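Local coordinates for membrane protein (PDB 5DL5), which probably forms a beta-barrel channel of the OprD porin family that lets small molecules, including some antibiotics, cross the outer membrane of Acinetobacter baumannii, at residues A[127-132]-A[144-149]; A[134-139]-A[315-320]; A[376-381]-A[396-401]. All blocks are in the same frame, centred on the assembly; numbering follows the deposited sequence.

Contact 1 of 3, residues A[127-132]-A[144-149]; sequences TQVLDL and PEYFTG
Gln128 and Phe147 join the two segments as a hydrogen-bonded antiparallel pair. Gln128 N gives its hydrogen to Phe147 O at 2.9 Å, and Phe147 N returns a straighter bond to Gln128 O, 2.8 Å long with 171° at the hydrogen. Next to it, Thr127 and Thr148 form a non-hydrogen-bonded pair. The ladder is two pairs long; the directions of 127-130 and 144-149 differ by 111°, and past Gln128 the chains part. Side chains fill the fork. On the face of Thr127 and Thr148, Thr127 CG2, anti to its own N, lies 3.6 Å from Tyr146 CB. Val129 comes at the rim of the Tyr146 ring, its CG2 3.6 Å from CE1, and the same methyl reaches Pro144 CB at 4.0 Å. On the side of Gln128 and Phe147, Leu130 crosses the Phe147 side chain at about a right angle, with Leu130 CD1 3.8 Å from Phe147 CD2.

Gln128 has CG wedged between its backbone N and carbonyl carbon (chi1 52°), which brings the amide round toward Gly149. NE2 stands 3.2 Å from Gly149 O, but the angle is poor; the amide bonds instead to Gly126 O. One face of the Tyr146 ring carries Pro144 O, 3.8 Å above its centre. Arg109 bonds to that carbonyl and Asp79 to the Tyr146 hydroxyl, fixing the ring's far end, while Ser137 OG bonds to both Glu145 O and Leu130 N.

The pairing closes the base of the loop between strands 121-125 and 150-157, in keeping with the inward-folded third loop of OprD-type porins. Tyr146 and Thr148 bond to strand 160-171, where Phe167 packs on Leu130 and Phe147, while Thr127 and Tyr146 touch Val77 of strand 70-83.

Contact 2 of 3, residues A[134-139]-A[315-320]; sequences VLASNT and SIYLPN
Ser315 and Ala136 share the one hydrogen bond between these segments: Ala136 N donates to Ser315 OG at 3.0 Å, with 160° at the hydrogen. The serine oxygen works both ways, since it also bonds to the carbonyl of Asp311 in its own loop, where it must be the donor; these two bonds fix the rotation of a buried hydroxyl. With OG beside its own backbone N (chi1 -63°), the group lies against the bend of the opposite chain, 3.4 Å from Leu135 CA and 3.5 Å from Val134 O.

Apolar contact is slight. The Ala136 methyl points at 315-320 and meets the tyrosine obliquely, Ala136 CB lying 3.8 Å from Tyr317 CE1 and 4.0 Å from Tyr317 OH.

Tyr317 is the centre of an inverse gamma turn, closed by a weak bond of 3.0 Å from Leu318 N to Ile316 O. Ala136 pairs through its backbone with Gln314, so the serine contact continues a short run of bonds between the two loops.

The centre of the contact lies about 4 Å from the centre of the chain, consistent with the lumen constriction that the third and seventh loops build in OprD-family channels. Strand 135-136 pairs with strand 131-132 on one side; 315-320 belongs to the loop between strands 289-300 and 332-341, and Tyr220 of strand 216-229 touches both Val134 and Tyr317.

Contact 3 of 3, residues A[376-381]-A[396-401]; sequences EFFNQV and RIRNSY
Ser400 OG donates to Glu376 OE1 at 2.7 Å, arriving on the anti side, 17° out of the carboxylate plane. Glu376 is extended, with CG anti to its N, carrying the buried acid to the neighbouring strand. OE1 also takes the N-H of Met323, and OE2 that of Ser324, joining the strand to the loop between strands 289-300 and 332-341, whose Tyr322 ring meets that of Phe378. Six backbone bonds zip the strands together in the pairs Phe377-Tyr401, Asn379-Asn399 and Val381-Ile397; those between Asn379 and Asn399 are both 2.8 Å, N to O.

This is a hairpin of the transmembrane beta barrel; the axes of 376-381 and 396-401 approach to 4.7 Å and run antiparallel at 169°, side chains alternating in direction. Phe377, Val381 and Tyr401 lie on the outer surface, probably against lipid, along with Ile397. Phe378, Gln380, Arg398 and Ser400 share the other face, which probably looks into the lumen.

There Arg398 has CG between its backbone N and carbonyl carbon, and a bend at chi3 lays the guanidinium across the end of the Phe378 ring. The ring is edge-on: its plane stands 88° from the guanidinium, and Phe378 CE1 lies 3.4 Å from Arg398 NE over one guanidinium face. Gln380 OE1 sits 3.3 Å from Arg398 CD and accepts a water's hydrogen at 2.6 Å; the same water takes a bond from Arg398 NH1, 2.9 Å away in the guanidinium plane. Arg420 lies close to Arg398, and Arg396 salt-bridges to Asp424, both partners on strand 416-428, consistent with the arginine ladder of OprD-type channels. On the outer face, Asn379 ND2 stands 3.2 Å above the plane of the Phe377 ring, two residues back, offset toward the rim, while Asn379 OD1 bonds to Thr355 and Trp353.

From the N terminus, contact 1 comes first, closing a short loop that brings 127-132 back to 144-149. Contact 2 starts inside that loop, at 134-139, and closes only at 315-320, after many wall strands, so the two cross along the chain. They touch in space and together tie the loop after strand 121-125 to the barrel wall and to the loop after strand 289-300, both probably folded into the channel. Contact 3 follows both and closes the hairpin of strands 371-384 and 394-404, on the other side of the chain's centre from contact 1. Its nearest atoms are about 6 Å from contact 2, and the loop of 315-320 runs on to it through Met323 and Ser324.

Contact 1 of 3, residues A[127-132]-A[144-149]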
# COMPACT_ATOMS: atom_id res chain seq x y z
N THR A 127 11.13 -14.95 -2.56
CA THR A 127 10.60 -13.70 -3.04
C THR A 127 9.10 -13.70 -3.05
O THR A 127 8.51 -14.62 -3.59
CB THR A 127 11.08 -13.43 -4.47
OG1 THR A 127 12.47 -13.49 -4.41
CG2 THR A 127 10.89 -11.92 -4.86
N GLN A 128 8.49 -12.64 -2.47
CA GLN A 128 7.07 -12.62 -2.33
C GLN A 128 6.48 -11.26 -2.16
O GLN A 128 7.17 -10.30 -1.80
CB GLN A 128 6.61 -13.57 -1.16
CG GLN A 128 7.35 -13.29 0.15
CD GLN A 128 7.25 -14.41 1.16
OE1 GLN A 128 6.21 -14.63 1.74
NE2 GLN A 128 8.33 -15.09 1.40
N VAL A 129 5.20 -11.13 -2.50
CA VAL A 129 4.46 -9.85 -2.29
C VAL A 129 3.72 -9.92 -0.94
O VAL A 129 3.07 -10.92 -0.64
CB VAL A 129 3.44 -9.68 -3.37
CG1 VAL A 129 2.58 -8.40 -3.20
CG2 VAL A 129 4.10 -9.62 -4.77
N LEU A 130 3.87 -8.91 -0.09
CA LEU A 130 3.27 -8.96 1.26
C LEU A 130 2.15 -7.96 1.38
O LEU A 130 2.17 -6.85 0.77
CB LEU A 130 4.31 -8.57 2.34
CG LEU A 130 5.54 -9.49 2.45
CD1 LEU A 130 6.33 -8.96 3.64
CD2 LEU A 130 5.12 -10.94 2.79
N ASP A 131 1.17 -8.33 2.19
CA ASP A 131 0.09 -7.36 2.51
C ASP A 131 -0.24 -7.24 4.01
O ASP A 131 -1.35 -6.99 4.38
CB ASP A 131 -1.13 -7.62 1.66
CG ASP A 131 -1.80 -8.99 1.95
OD1 ASP A 131 -1.35 -9.85 2.70
OD2 ASP A 131 -2.86 -9.18 1.39
N LEU A 132 0.76 -7.36 4.85
CA LEU A 132 0.61 -7.17 6.31
C LEU A 132 0.42 -5.66 6.46
O LEU A 132 1.12 -4.93 5.81
CB LEU A 132 1.86 -7.64 6.99
CG LEU A 132 2.16 -9.11 6.64
CD1 LEU A 132 3.37 -9.56 7.35
CD2 LEU A 132 1.01 -10.03 7.06
N PRO A 144 4.66 -4.70 -8.53
CA PRO A 144 4.65 -4.87 -7.04
C PRO A 144 5.99 -4.80 -6.45
O PRO A 144 7.02 -5.10 -7.04
CB PRO A 144 3.93 -6.21 -6.81
CG PRO A 144 3.85 -6.89 -8.18
CD PRO A 144 4.26 -5.92 -9.26
N GLU A 145 5.99 -4.31 -5.25
CA GLU A 145 7.14 -4.36 -4.39
C GLU A 145 7.34 -5.79 -3.86
O GLU A 145 6.35 -6.47 -3.55
CB GLU A 145 6.92 -3.36 -3.23
CG GLU A 145 7.99 -3.36 -2.15
CD GLU A 145 7.70 -2.38 -1.03
OE1 GLU A 145 6.57 -1.82 -1.00
OE2 GLU A 145 8.71 -2.07 -0.31
N TYR A 146 8.61 -6.26 -3.86
CA TYR A 146 8.92 -7.63 -3.42
C TYR A 146 9.71 -7.67 -2.19
O TYR A 146 10.68 -6.94 -2.03
CB TYR A 146 9.70 -8.49 -4.51
CG TYR A 146 8.92 -8.65 -5.84
CD1 TYR A 146 7.69 -9.22 -5.85
CD2 TYR A 146 9.40 -8.18 -7.07
CE1 TYR A 146 6.96 -9.38 -7.00
CE2 TYR A 146 8.68 -8.35 -8.27
CZ TYR A 146 7.44 -8.92 -8.21
OH TYR A 146 6.61 -9.17 -9.30
N PHE A 147 9.37 -8.60 -1.32
CA PHE A 147 10.22 -8.87 -0.14
C PHE A 147 10.84 -10.28 -0.22
O PHE A 147 10.22 -11.13 -0.77
CB PHE A 147 9.37 -8.72 1.10
CG PHE A 147 9.09 -7.28 1.48
CD1 PHE A 147 10.00 -6.53 2.27
CD2 PHE A 147 7.93 -6.68 1.06
CE1 PHE A 147 9.68 -5.25 2.69
CE2 PHE A 147 7.65 -5.38 1.44
CZ PHE A 147 8.52 -4.66 2.22
N THR A 148 12.04 -10.48 0.30
CA THR A 148 12.65 -11.76 0.36
C THR A 148 12.86 -12.17 1.81
O THR A 148 13.47 -11.47 2.57
CB THR A 148 13.99 -11.78 -0.39
OG1 THR A 148 13.81 -11.25 -1.70
CG2 THR A 148 14.65 -13.25 -0.51
N GLY A 149 12.38 -13.37 2.13
CA GLY A 149 12.57 -13.95 3.46
C GLY A 149 11.57 -15.04 3.64
O GLY A 149 11.23 -15.66 2.64

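Contact 2 of 3, residues A[134-139]-A[315-320]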
# COMPACT_ATOMS: atom_id res chain seq x y z
N VAL A 134 1.50 -3.73 8.64
CA VAL A 134 2.80 -3.15 9.11
C VAL A 134 3.93 -3.29 8.12
O VAL A 134 4.96 -2.57 8.29
CB VAL A 134 3.29 -3.70 10.50
CG1 VAL A 134 2.33 -3.28 11.59
CG2 VAL A 134 3.48 -5.19 10.42
N LEU A 135 3.75 -4.07 7.06
CA LEU A 135 4.80 -4.28 6.06
C LEU A 135 4.21 -4.69 4.74
O LEU A 135 4.08 -5.86 4.50
CB LEU A 135 5.76 -5.41 6.52
CG LEU A 135 7.06 -5.53 5.72
CD1 LEU A 135 7.94 -4.36 6.09
CD2 LEU A 135 7.82 -6.79 6.05
N ALA A 136 3.69 -3.72 3.99
CA ALA A 136 2.84 -3.99 2.86
C ALA A 136 3.57 -3.54 1.54
O ALA A 136 4.06 -2.36 1.43
CB ALA A 136 1.50 -3.26 3.02
N SER A 137 3.60 -4.45 0.61
CA SER A 137 4.08 -4.18 -0.74
C SER A 137 3.25 -3.17 -1.46
O SER A 137 2.01 -3.26 -1.55
CB SER A 137 4.10 -5.48 -1.55
OG SER A 137 5.17 -6.25 -1.10
N ASN A 138 3.92 -2.20 -1.98
CA ASN A 138 3.32 -1.39 -3.09
C ASN A 138 2.64 -2.22 -4.16
O ASN A 138 3.23 -3.10 -4.76
CB ASN A 138 4.41 -0.61 -3.88
CG ASN A 138 3.80 0.49 -4.79
OD1 ASN A 138 2.69 1.00 -4.55
ND2 ASN A 138 4.51 0.83 -5.83
N THR A 139 1.40 -1.91 -4.42
CA THR A 139 0.77 -2.42 -5.59
C THR A 139 0.02 -1.27 -6.29
O THR A 139 -0.80 -1.56 -7.13
CB THR A 139 -0.27 -3.56 -5.26
OG1 THR A 139 -1.30 -2.99 -4.50
CG2 THR A 139 0.37 -4.76 -4.42
N SER A 315 2.40 0.57 3.55
CA SER A 315 2.10 0.30 4.96
C SER A 315 1.25 1.46 5.58
O SER A 315 1.68 2.11 6.51
CB SER A 315 3.38 0.09 5.76
OG SER A 315 4.05 -1.04 5.26
N ILE A 316 0.07 1.71 5.03
CA ILE A 316 -0.72 2.94 5.30
C ILE A 316 -2.19 2.52 5.26
O ILE A 316 -2.90 2.97 4.40
CB ILE A 316 -0.28 4.08 4.37
CG1 ILE A 316 -1.02 5.39 4.55
CG2 ILE A 316 -0.51 3.86 2.92
CD1 ILE A 316 -0.78 6.19 5.76
N TYR A 317 -2.63 1.63 6.14
CA TYR A 317 -4.01 1.07 6.11
C TYR A 317 -4.96 2.04 6.91
O TYR A 317 -5.37 1.77 8.00
CB TYR A 317 -4.01 -0.34 6.65
CG TYR A 317 -3.56 -1.49 5.62
CD1 TYR A 317 -2.44 -1.36 4.85
CD2 TYR A 317 -4.18 -2.67 5.59
CE1 TYR A 317 -2.03 -2.33 3.97
CE2 TYR A 317 -3.78 -3.71 4.75
CZ TYR A 317 -2.69 -3.51 3.92
OH TYR A 317 -2.27 -4.49 3.09
N LEU A 318 -5.10 3.26 6.42
CA LEU A 318 -5.88 4.33 7.07
C LEU A 318 -6.76 5.00 5.96
O LEU A 318 -6.41 4.90 4.79
CB LEU A 318 -4.92 5.37 7.61
CG LEU A 318 -4.04 4.89 8.77
CD1 LEU A 318 -2.99 5.91 9.09
CD2 LEU A 318 -4.81 4.63 10.00
N PRO A 319 -7.85 5.62 6.33
CA PRO A 319 -8.87 6.08 5.30
C PRO A 319 -8.49 7.39 4.62
O PRO A 319 -8.87 7.67 3.51
CB PRO A 319 -10.13 6.27 6.18
CG PRO A 319 -9.66 6.64 7.56
CD PRO A 319 -8.41 5.73 7.71
N ASN A 320 -7.75 8.27 5.27
CA ASN A 320 -7.50 9.63 4.69
C ASN A 320 -6.17 9.59 3.99
O ASN A 320 -5.14 10.16 4.45
CB ASN A 320 -7.54 10.74 5.69
CG ASN A 320 -8.91 10.92 6.34
OD1 ASN A 320 -9.88 10.24 6.00
ND2 ASN A 320 -8.97 11.81 7.32

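Contact 3 of 3, residues A[376-381]-A[396-401]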
# COMPACT_ATOMS: atom_id res chain seq x y z
N GLU A 376 -7.35 18.16 -0.25
CA GLU A 376 -7.39 17.38 -1.43
C GLU A 376 -8.80 17.06 -1.84
O GLU A 376 -9.60 16.56 -1.04
CB GLU A 376 -6.63 16.03 -1.21
CG GLU A 376 -6.34 15.33 -2.53
CD GLU A 376 -5.44 14.08 -2.41
OE1 GLU A 376 -5.50 13.26 -3.37
OE2 GLU A 376 -4.67 13.88 -1.40
N PHE A 377 -9.09 17.38 -3.08
CA PHE A 377 -10.31 16.97 -3.81
C PHE A 377 -9.99 15.83 -4.83
O PHE A 377 -9.16 15.98 -5.76
CB PHE A 377 -10.98 18.15 -4.56
CG PHE A 377 -12.33 17.80 -5.19
CD1 PHE A 377 -13.31 17.04 -4.49
CD2 PHE A 377 -12.68 18.22 -6.53
CE1 PHE A 377 -14.55 16.72 -5.09
CE2 PHE A 377 -13.93 17.92 -7.10
CZ PHE A 377 -14.85 17.19 -6.40
N PHE A 378 -10.59 14.67 -4.60
CA PHE A 378 -10.26 13.45 -5.36
C PHE A 378 -11.48 12.97 -6.16
O PHE A 378 -12.65 12.98 -5.61
CB PHE A 378 -9.87 12.39 -4.30
CG PHE A 378 -9.72 10.97 -4.88
CD1 PHE A 378 -8.51 10.61 -5.50
CD2 PHE A 378 -10.74 10.05 -4.82
CE1 PHE A 378 -8.36 9.30 -6.02
CE2 PHE A 378 -10.62 8.78 -5.42
CZ PHE A 378 -9.42 8.40 -5.96
N ASN A 379 -11.28 12.54 -7.41
CA ASN A 379 -12.31 11.85 -8.15
C ASN A 379 -11.69 10.64 -8.84
O ASN A 379 -10.56 10.73 -9.37
CB ASN A 379 -12.96 12.73 -9.18
CG ASN A 379 -13.88 13.74 -8.53
OD1 ASN A 379 -15.04 13.47 -8.33
ND2 ASN A 379 -13.31 14.91 -8.15
N GLN A 380 -12.42 9.54 -8.79
CA GLN A 380 -12.04 8.39 -9.57
C GLN A 380 -13.25 7.80 -10.24
O GLN A 380 -14.26 7.62 -9.63
CB GLN A 380 -11.33 7.32 -8.69
CG GLN A 380 -11.02 6.07 -9.51
CD GLN A 380 -10.09 5.14 -8.74
OE1 GLN A 380 -8.90 5.39 -8.58
NE2 GLN A 380 -10.64 4.08 -8.24
N VAL A 381 -13.13 7.56 -11.51
CA VAL A 381 -14.05 6.73 -12.22
C VAL A 381 -13.34 5.43 -12.62
O VAL A 381 -12.18 5.43 -13.12
CB VAL A 381 -14.55 7.41 -13.48
CG1 VAL A 381 -15.38 6.44 -14.32
CG2 VAL A 381 -15.37 8.63 -13.13
N ARG A 396 -9.14 2.70 -14.77
CA ARG A 396 -9.27 3.57 -13.57
C ARG A 396 -8.72 4.87 -14.07
O ARG A 396 -7.58 4.88 -14.59
CB ARG A 396 -8.29 3.22 -12.47
CG ARG A 396 -8.76 2.09 -11.69
CD ARG A 396 -8.03 1.85 -10.38
NE ARG A 396 -6.57 1.85 -10.41
CZ ARG A 396 -5.73 0.91 -10.85
NH1 ARG A 396 -6.12 -0.16 -11.53
NH2 ARG A 396 -4.43 1.07 -10.68
N ILE A 397 -9.48 5.94 -13.93
CA ILE A 397 -9.06 7.28 -14.26
C ILE A 397 -9.29 8.07 -12.97
O ILE A 397 -10.37 8.06 -12.44
CB ILE A 397 -9.88 7.97 -15.35
CG1 ILE A 397 -9.69 7.36 -16.70
CG2 ILE A 397 -9.44 9.43 -15.46
CD1 ILE A 397 -10.20 5.95 -16.77
N ARG A 398 -8.27 8.72 -12.48
CA ARG A 398 -8.38 9.40 -11.23
C ARG A 398 -7.63 10.72 -11.26
O ARG A 398 -6.60 10.88 -11.95
CB ARG A 398 -7.97 8.52 -10.06
CG ARG A 398 -6.56 8.20 -9.88
CD ARG A 398 -6.23 7.36 -8.63
NE ARG A 398 -5.55 8.15 -7.61
CZ ARG A 398 -5.13 7.64 -6.44
NH1 ARG A 398 -5.30 6.36 -6.16
NH2 ARG A 398 -4.65 8.43 -5.52
N ASN A 399 -8.20 11.68 -10.56
CA ASN A 399 -7.61 13.02 -10.44
C ASN A 399 -7.69 13.56 -9.00
O ASN A 399 -8.70 13.34 -8.27
CB ASN A 399 -8.36 13.95 -11.36
CG ASN A 399 -7.94 15.42 -11.18
OD1 ASN A 399 -8.66 16.25 -10.57
ND2 ASN A 399 -6.79 15.74 -11.69
N SER A 400 -6.59 14.23 -8.60
CA SER A 400 -6.47 14.94 -7.34
C SER A 400 -6.11 16.37 -7.57
O SER A 400 -5.10 16.70 -8.28
CB SER A 400 -5.44 14.31 -6.45
OG SER A 400 -6.01 13.15 -5.97
N TYR A 401 -6.93 17.24 -7.01
CA TYR A 401 -6.59 18.67 -6.97
C TYR A 401 -6.13 18.94 -5.49
O TYR A 401 -6.93 18.75 -4.55
CB TYR A 401 -7.75 19.55 -7.54
CG TYR A 401 -7.65 21.09 -7.27
CD1 TYR A 401 -8.21 21.60 -6.10
CD2 TYR A 401 -7.11 22.00 -8.18
CE1 TYR A 401 -8.16 22.94 -5.76
CE2 TYR A 401 -7.10 23.39 -7.86
CZ TYR A 401 -7.60 23.83 -6.61
OH TYR A 401 -7.67 25.16 -6.14
O HOH W 1 -6.76 4.30 -7.50